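Toxin-like protein (PDB 5DZQ) is a C3-like mono-ADP-ribosyltransferase toxin that probably transfers ADP-ribose from NAD+ to Rho-type GTPases of its host. Local coordinates at residues B[136-141]-B[183-188]; B[85-90]-B[164-169]. One frame throughout, in Å; residues are numbered along the deposited sequence.

Interaction 1: residues B[136-141]-B[183-188]; sequences YGYLST and LPRNTK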
ATOM      1  N   TYR B 136      -3.682  -8.305  13.629  1.00 35.09           N
ATOM      2  CA  TYR B 136      -3.251  -9.624  13.191  1.00 33.20           C
ATOM      3  C   TYR B 136      -2.004  -9.615  12.312  1.00 35.39           C
ATOM      4  O   TYR B 136      -1.159 -10.502  12.412  1.00 33.66           O
ATOM      5  CB  TYR B 136      -4.395 -10.289  12.453  1.00 33.38           C
ATOM      6  CG  TYR B 136      -5.563 -10.551  13.364  1.00 37.81           C
ATOM      7  CD1 TYR B 136      -5.361 -11.069  14.640  1.00 40.62           C
ATOM      8  CD2 TYR B 136      -6.859 -10.266  12.968  1.00 46.21           C
ATOM      9  CE1 TYR B 136      -6.422 -11.312  15.492  1.00 48.17           C
ATOM     10  CE2 TYR B 136      -7.932 -10.515  13.813  1.00 50.15           C
ATOM     11  CZ  TYR B 136      -7.704 -11.030  15.075  1.00 52.53           C
ATOM     12  OH  TYR B 136      -8.762 -11.269  15.923  1.00 52.03           O
ATOM     13  N   GLY B 137      -1.906  -8.631  11.426  1.00 30.97           N
ATOM     14  CA  GLY B 137      -0.743  -8.529  10.570  1.00 32.04           C
ATOM     15  C   GLY B 137       0.439  -7.971  11.345  1.00 29.58           C
ATOM     16  O   GLY B 137       0.305  -7.619  12.512  1.00 30.69           O
ATOM     17  N   TYR B 138       1.600  -7.921  10.700  1.00 30.69           N
ATOM     18  CA  TYR B 138       2.742  -7.191  11.244  1.00 28.83           C
ATOM     19  C   TYR B 138       2.373  -5.719  11.220  1.00 31.30           C
ATOM     20  O   TYR B 138       1.589  -5.287  10.378  1.00 27.41           O
ATOM     21  CB  TYR B 138       4.010  -7.445  10.433  1.00 30.86           C
ATOM     22  CG  TYR B 138       4.511  -8.871  10.553  1.00 25.20           C
ATOM     23  CD1 TYR B 138       5.302  -9.263  11.631  1.00 31.68           C
ATOM     24  CD2 TYR B 138       4.156  -9.823   9.618  1.00 27.32           C
ATOM     25  CE1 TYR B 138       5.750 -10.583  11.756  1.00 29.31           C
ATOM     26  CE2 TYR B 138       4.596 -11.129   9.732  1.00 28.16           C
ATOM     27  CZ  TYR B 138       5.383 -11.507  10.803  1.00 30.61           C
ATOM     28  OH  TYR B 138       5.806 -12.822  10.899  1.00 34.05           O
ATOM     29  N   LEU B 139       2.932  -4.951  12.138  1.00 27.55           N
ATOM     30  CA  LEU B 139       2.496  -3.574  12.287  1.00 29.86           C
ATOM     31  C   LEU B 139       3.627  -2.603  11.935  1.00 25.52           C
ATOM     32  O   LEU B 139       4.506  -2.339  12.754  1.00 29.84           O
ATOM     33  CB  LEU B 139       1.999  -3.360  13.712  1.00 37.44           C
ATOM     34  CG  LEU B 139       1.437  -1.995  14.110  1.00 38.11           C
ATOM     35  CD1 LEU B 139       0.320  -1.605  13.176  1.00 33.50           C
ATOM     36  CD2 LEU B 139       0.947  -2.040  15.550  1.00 35.46           C
ATOM     37  N   SER B 140       3.598  -2.089  10.706  1.00 29.72           N
ATOM     38  CA  SER B 140       4.588  -1.105  10.267  1.00 29.82           C
ATOM     39  C   SER B 140       4.089   0.282  10.637  1.00 30.67           C
ATOM     40  O   SER B 140       2.917   0.596  10.420  1.00 34.31           O
ATOM     41  CB  SER B 140       4.828  -1.185   8.761  1.00 34.09           C
ATOM     42  OG  SER B 140       5.091  -2.522   8.378  1.00 40.76           O
ATOM     43  N   THR B 141       4.977   1.102  11.187  1.00 35.34           N
ATOM     44  CA  THR B 141       4.603   2.434  11.646  1.00 31.99           C
ATOM     45  C   THR B 141       5.642   3.454  11.196  1.00 37.89           C
ATOM     46  O   THR B 141       6.801   3.104  10.981  1.00 32.80           O
ATOM     47  CB  THR B 141       4.466   2.479  13.160  1.00 31.90           C
ATOM     48  OG1 THR B 141       5.732   2.189  13.777  1.00 32.34           O
ATOM     49  CG2 THR B 141       3.435   1.454  13.638  1.00 29.28           C
ATOM     50  N   LEU B 183       6.587  -3.610  14.117  1.00 33.09           N
ATOM     51  CA  LEU B 183       6.212  -4.312  15.335  1.00 30.39           C
ATOM     52  C   LEU B 183       5.741  -5.722  14.996  1.00 27.32           C
ATOM     53  O   LEU B 183       5.310  -5.976  13.869  1.00 28.76           O
ATOM     54  CB  LEU B 183       5.124  -3.536  16.095  1.00 32.78           C
ATOM     55  CG  LEU B 183       5.644  -2.513  17.113  1.00 45.40           C
ATOM     56  CD1 LEU B 183       6.229  -1.304  16.414  1.00 37.43           C
ATOM     57  CD2 LEU B 183       4.565  -2.096  18.102  1.00 49.98           C
ATOM     58  N   PRO B 184       5.848  -6.656  15.968  1.00 30.42           N
ATOM     59  CA  PRO B 184       5.390  -8.032  15.752  1.00 33.63           C
ATOM     60  C   PRO B 184       3.928  -8.127  15.299  1.00 32.94           C
ATOM     61  O   PRO B 184       3.104  -7.250  15.583  1.00 34.04           O
ATOM     62  CB  PRO B 184       5.551  -8.680  17.138  1.00 35.74           C
ATOM     63  CG  PRO B 184       6.636  -7.897  17.796  1.00 37.45           C
ATOM     64  CD  PRO B 184       6.498  -6.486  17.282  1.00 33.79           C
ATOM     65  N   ARG B 185       3.609  -9.209  14.609  1.00 27.92           N
ATOM     66  CA  ARG B 185       2.220  -9.532  14.345  1.00 33.57           C
ATOM     67  C   ARG B 185       1.529  -9.819  15.686  1.00 36.24           C
ATOM     68  O   ARG B 185       2.195 -10.064  16.700  1.00 32.49           O
ATOM     69  CB  ARG B 185       2.106 -10.720  13.392  1.00 30.83           C
ATOM     70  CG  ARG B 185       2.547 -12.041  14.003  1.00 29.80           C
ATOM     71  CD  ARG B 185       2.547 -13.136  12.961  1.00 35.35           C
ATOM     72  NE  ARG B 185       2.946 -14.416  13.536  1.00 34.56           N
ATOM     73  CZ  ARG B 185       2.101 -15.336  13.986  1.00 37.16           C
ATOM     74  NH1 ARG B 185       0.793 -15.137  13.937  1.00 34.58           N
ATOM     75  NH2 ARG B 185       2.572 -16.471  14.480  1.00 34.60           N
ATOM     76  N   ASN B 186       0.201  -9.753  15.692  1.00 34.84           N
ATOM     77  CA  ASN B 186      -0.606  -9.881  16.918  1.00 32.84           C
ATOM     78  C   ASN B 186      -0.274  -8.862  18.008  1.00 35.76           C
ATOM     79  O   ASN B 186      -0.466  -9.129  19.195  1.00 38.33           O
ATOM     80  CB  ASN B 186      -0.492 -11.298  17.491  1.00 37.00           C
ATOM     81  CG  ASN B 186      -1.190 -12.325  16.633  1.00 44.86           C
ATOM     82  OD1 ASN B 186      -2.104 -11.999  15.877  1.00 41.17           O
ATOM     83  ND2 ASN B 186      -0.763 -13.579  16.742  1.00 48.64           N
ATOM     84  N   THR B 187       0.199  -7.685  17.615  1.00 34.52           N
ATOM     85  CA  THR B 187       0.445  -6.627  18.594  1.00 33.00           C
ATOM     86  C   THR B 187      -0.874  -6.206  19.224  1.00 38.27           C
ATOM     87  O   THR B 187      -1.881  -6.063  18.532  1.00 34.29           O
ATOM     88  CB  THR B 187       1.138  -5.415  17.961  1.00 31.88           C
ATOM     89  OG1 THR B 187       2.521  -5.726  17.761  1.00 32.85           O
ATOM     90  CG2 THR B 187       1.048  -4.195  18.865  1.00 32.51           C
ATOM     91  N   LYS B 188      -0.869  -6.053  20.544  1.00 38.10           N
ATOM     92  CA  LYS B 188      -2.058  -5.632  21.270  1.00 37.59           C
ATOM     93  C   LYS B 188      -1.859  -4.195  21.674  1.00 40.18           C
ATOM     94  O   LYS B 188      -0.786  -3.828  22.143  1.00 38.58           O
ATOM     95  CB  LYS B 188      -2.310  -6.519  22.499  1.00 41.20           C
ATOM     96  CG  LYS B 188      -2.761  -7.946  22.144  1.00 42.31           C
ATOM     97  CD  LYS B 188      -3.389  -8.664  23.322  1.00 51.10           C
ATOM     98  CE  LYS B 188      -4.009  -9.998  22.884  1.00 60.10           C
ATOM     99  NZ  LYS B 188      -4.888 -10.588  23.943  1.00 69.87           N
TER
HETATM  100  O   HOH W   1      -0.763 -12.778  13.508  1.00 36.59           O
HETATM  101  O   HOH W   2       0.697  -6.387  14.903  1.00 32.34           O

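Interaction 2: residues B[85-90]-B[164-169]; sequences SKLSET and AHAGYV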
ATOM      1  N   SER B  85      14.945  -8.077  18.516  1.00 45.77           N
ATOM      2  CA  SER B  85      14.954  -6.624  18.677  1.00 47.26           C
ATOM      3  C   SER B  85      14.350  -6.226  20.012  1.00 49.91           C
ATOM      4  O   SER B  85      13.458  -6.901  20.517  1.00 50.46           O
ATOM      5  CB  SER B  85      14.192  -5.938  17.539  1.00 49.06           C
ATOM      6  OG  SER B  85      12.794  -6.171  17.641  1.00 47.71           O
ATOM      7  N   LYS B  86      14.852  -5.130  20.581  1.00 48.22           N
ATOM      8  CA  LYS B  86      14.331  -4.571  21.829  1.00 45.57           C
ATOM      9  C   LYS B  86      14.465  -3.062  21.785  1.00 47.92           C
ATOM     10  O   LYS B  86      15.576  -2.553  21.653  1.00 46.52           O
ATOM     11  CB  LYS B  86      15.080  -5.102  23.052  1.00 53.53           C
ATOM     12  CG  LYS B  86      14.822  -6.552  23.426  1.00 65.55           C
ATOM     13  CD  LYS B  86      15.607  -6.903  24.685  1.00 73.37           C
ATOM     14  CE  LYS B  86      15.625  -8.400  24.954  1.00 75.09           C
ATOM     15  NZ  LYS B  86      16.646  -8.757  25.988  1.00 78.06           N
ATOM     16  N   LEU B  87      13.352  -2.347  21.914  1.00 42.29           N
ATOM     17  CA  LEU B  87      13.360  -0.896  21.782  1.00 46.17           C
ATOM     18  C   LEU B  87      14.178  -0.274  22.904  1.00 51.56           C
ATOM     19  O   LEU B  87      14.009  -0.638  24.064  1.00 47.64           O
ATOM     20  CB  LEU B  87      11.930  -0.363  21.793  1.00 50.99           C
ATOM     21  CG  LEU B  87      11.619   0.917  21.031  1.00 51.26           C
ATOM     22  CD1 LEU B  87      12.142   0.860  19.603  1.00 48.03           C
ATOM     23  CD2 LEU B  87      10.122   1.114  21.043  1.00 48.86           C
ATOM     24  N   SER B  88      15.072   0.652  22.556  1.00 54.57           N
ATOM     25  CA  SER B  88      16.008   1.219  23.526  1.00 61.88           C
ATOM     26  C   SER B  88      15.338   2.220  24.462  1.00 57.04           C
ATOM     27  O   SER B  88      15.776   2.405  25.586  1.00 59.42           O
ATOM     28  CB  SER B  88      17.182   1.884  22.808  1.00 70.57           C
ATOM     29  OG  SER B  88      16.753   3.019  22.077  1.00 77.93           O
ATOM     30  N   GLU B  89      14.275   2.864  23.989  1.00 59.23           N
ATOM     31  CA  GLU B  89      13.489   3.779  24.814  1.00 59.57           C
ATOM     32  C   GLU B  89      12.052   3.838  24.312  1.00 50.88           C
ATOM     33  O   GLU B  89      11.750   3.344  23.232  1.00 49.55           O
ATOM     34  CB  GLU B  89      14.109   5.178  24.822  1.00 68.28           C
ATOM     35  CG  GLU B  89      15.049   5.422  26.005  1.00 83.92           C
ATOM     36  CD  GLU B  89      15.756   6.763  25.934  1.00 94.34           C
ATOM     37  OE1 GLU B  89      15.204   7.695  25.311  1.00 97.13           O
ATOM     38  OE2 GLU B  89      16.868   6.881  26.498  1.00 96.12           O
ATOM     39  N   THR B  90      11.159   4.426  25.098  1.00 46.27           N
ATOM     40  CA  THR B  90       9.776   4.568  24.652  1.00 47.25           C
ATOM     41  C   THR B  90       9.706   5.542  23.481  1.00 46.55           C
ATOM     42  O   THR B  90      10.366   6.571  23.498  1.00 40.56           O
ATOM     43  CB  THR B  90       8.871   5.051  25.794  1.00 51.69           C
ATOM     44  OG1 THR B  90       8.873   4.065  26.829  1.00 50.00           O
ATOM     45  CG2 THR B  90       7.444   5.252  25.308  1.00 46.09           C
ATOM     46  N   ALA B 164      10.137  -3.164  24.317  1.00 46.87           N
ATOM     47  CA  ALA B 164       9.242  -3.897  23.414  1.00 45.32           C
ATOM     48  C   ALA B 164      10.002  -4.467  22.230  1.00 46.59           C
ATOM     49  O   ALA B 164      10.989  -3.878  21.770  1.00 46.53           O
ATOM     50  CB  ALA B 164       8.116  -2.996  22.920  1.00 38.40           C
ATOM     51  N   HIS B 165       9.550  -5.615  21.734  1.00 38.98           N
ATOM     52  CA  HIS B 165      10.054  -6.106  20.473  1.00 38.37           C
ATOM     53  C   HIS B 165       9.567  -5.137  19.411  1.00 45.09           C
ATOM     54  O   HIS B 165       8.366  -4.861  19.295  1.00 44.77           O
ATOM     55  CB  HIS B 165       9.599  -7.544  20.199  1.00 41.03           C
ATOM     56  CG  HIS B 165      10.120  -8.535  21.194  1.00 45.32           C
ATOM     57  ND1 HIS B 165      11.430  -8.536  21.627  1.00 48.15           N
ATOM     58  CD2 HIS B 165       9.507  -9.544  21.856  1.00 51.36           C
ATOM     59  CE1 HIS B 165      11.602  -9.504  22.508  1.00 53.52           C
ATOM     60  NE2 HIS B 165      10.449 -10.131  22.668  1.00 52.44           N
ATOM     61  N   ALA B 166      10.513  -4.590  18.667  1.00 42.58           N
ATOM     62  CA  ALA B 166      10.216  -3.643  17.598  1.00 41.28           C
ATOM     63  C   ALA B 166      11.530  -3.340  16.925  1.00 39.92           C
ATOM     64  O   ALA B 166      12.498  -2.993  17.600  1.00 42.55           O
ATOM     65  CB  ALA B 166       9.568  -2.356  18.138  1.00 40.41           C
ATOM     66  N   GLY B 167      11.578  -3.486  15.607  1.00 40.54           N
ATOM     67  CA  GLY B 167      12.811  -3.258  14.879  1.00 40.20           C
ATOM     68  C   GLY B 167      12.681  -2.151  13.850  1.00 36.76           C
ATOM     69  O   GLY B 167      11.656  -2.038  13.174  1.00 34.54           O
ATOM     70  N   TYR B 168      13.712  -1.317  13.745  1.00 35.69           N
ATOM     71  CA  TYR B 168      13.729  -0.296  12.704  1.00 31.88           C
ATOM     72  C   TYR B 168      14.085  -0.914  11.361  1.00 34.92           C
ATOM     73  O   TYR B 168      15.015  -1.720  11.259  1.00 40.50           O
ATOM     74  CB  TYR B 168      14.712   0.813  13.060  1.00 40.28           C
ATOM     75  CG  TYR B 168      14.241   1.679  14.212  1.00 44.80           C
ATOM     76  CD1 TYR B 168      14.473   1.305  15.533  1.00 47.64           C
ATOM     77  CD2 TYR B 168      13.553   2.865  13.978  1.00 49.34           C
ATOM     78  CE1 TYR B 168      14.036   2.099  16.598  1.00 48.53           C
ATOM     79  CE2 TYR B 168      13.122   3.665  15.032  1.00 46.35           C
ATOM     80  CZ  TYR B 168      13.364   3.278  16.333  1.00 48.65           C
ATOM     81  OH  TYR B 168      12.924   4.075  17.368  1.00 48.86           O
ATOM     82  N   VAL B 169      13.342  -0.533  10.329  1.00 31.41           N
ATOM     83  CA  VAL B 169      13.571  -1.044   8.987  1.00 35.41           C
ATOM     84  C   VAL B 169      13.706   0.090   7.976  1.00 41.07           C
ATOM     85  O   VAL B 169      13.259   1.209   8.229  1.00 36.78           O
ATOM     86  CB  VAL B 169      12.432  -1.970   8.557  1.00 35.58           C
ATOM     87  CG1 VAL B 169      12.331  -3.154   9.513  1.00 33.35           C
ATOM     88  CG2 VAL B 169      11.117  -1.200   8.523  1.00 35.02           C
TER

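Interaction 1: residues B[136-141]-B[183-188]
Leu-139 and Leu-183 form an antiparallel hydrogen-bonded pair at one end of the small three-stranded sheet of this ADP-ribosyltransferase fold. By sequence, Ser-140 and Thr-141 are probably the first two residues of the Ser-Thr-Ser motif of the Arg-Ser-Glu class of ADP-ribosyltransferases, to which C3-like toxins belong. Two backbone bonds close the pair: Leu-139 N gives to Leu-183 O (3.1 Å) and Leu-183 N to Leu-139 O (2.8 Å).

The two leucines share a face of the sheet, their CB atoms 3.9 Å apart, as suits branched apolar residues in a buried place. With Leu-139 CG anti to the backbone N (chi1 -178°), CD2 lies against Thr-187 CG2.

Beyond the pair, the aromatic face of Tyr-138 receives a CH-pi contact from Arg-185 CB, 4.0 Å from the ring centroid. The long side chains then run on to a common acid in helix 69-83, Asp-79, whose OD1 bonds Tyr-138 OH and whose OD2 forms a salt bridge with Arg-185 NE.

Polar groups of the turn are met by water. Water 1 donates to Tyr-136 O (2.6 Å), donates weakly to Asn-186 OD1, and accepts from Arg-185 NH1 at the edge of the guanidinium plane, 2.9 Å away.

Interaction 2: residues B[85-90]-B[164-169]
Ser-85 and Leu-87 grip residues 164 to 166, fastening the loop that leaves helix 69-83 to the chain entering strand 167-170, an outer strand of the three-stranded antiparallel sheet. Apart from that strand, both partners are irregular here, so specific polar bonds take the place of strand pairing.

Two strong hydrogen bonds carry the contact. His-165 ND1 donates to Ser-85 O over 2.8 Å in a nearly straight bond (171° at the hydrogen). The carbonyl oxygen lies in the imidazole plane and the C=O points almost directly at the nitrogen, which would help to hold the rotation of the ring and suits a flat side chain with an N-H at its edge. Leu-87 N donates to Ala-164 O, also at 2.8 Å and in the carbonyl plane.

Ser-85 OG sits between the backbone N and the carbonyl carbon (chi1 70°), from where it receives a weak bond from Ala-166 N (3.0 Å) and bonds Leu-82 O in the last turn of the helix. A small, buried hydroxyl thus links the helix end to the loop just before strand 167-170. Weaker CA-H...O contacts back this up, Lys-86 CA approaching Ala-164 O at 3.4 Å while Lys-86, its CB directed away from residues 164-169, is solvent-exposed, as suits a charged residue.

Apolar packing completes the join. Leu-87 is buried beside Val-160 of strand 154-160, with the methyl group of Ala-166 a looser neighbour. The Leu-87 and Tyr-168 side chains cross at about a right angle, and CD1 of Leu-87 comes to 3.8 Å from CE1 of Tyr-168.

From the N terminus the four segments come in the order 85-90, 136-141, 164-169 and 183-188, and the contacts cross. Interaction 2 opens first and closes a loop with 73 residues between its segments; interaction 1 starts inside that loop, spans 41 residues that partly overlap it, and ends beyond it. Interaction 2 ties the exit of helix 69-83 to outer strand 167-170, whereas interaction 1 joins the other outer strand, 139-142, to the end of central strand 179-183 and the turn into strand 187-198. Both therefore reach one sheet, and they meet where Leu-183 CD1 packs on Ala-166 CB (3.9 Å), with Pro-184 beside His-165.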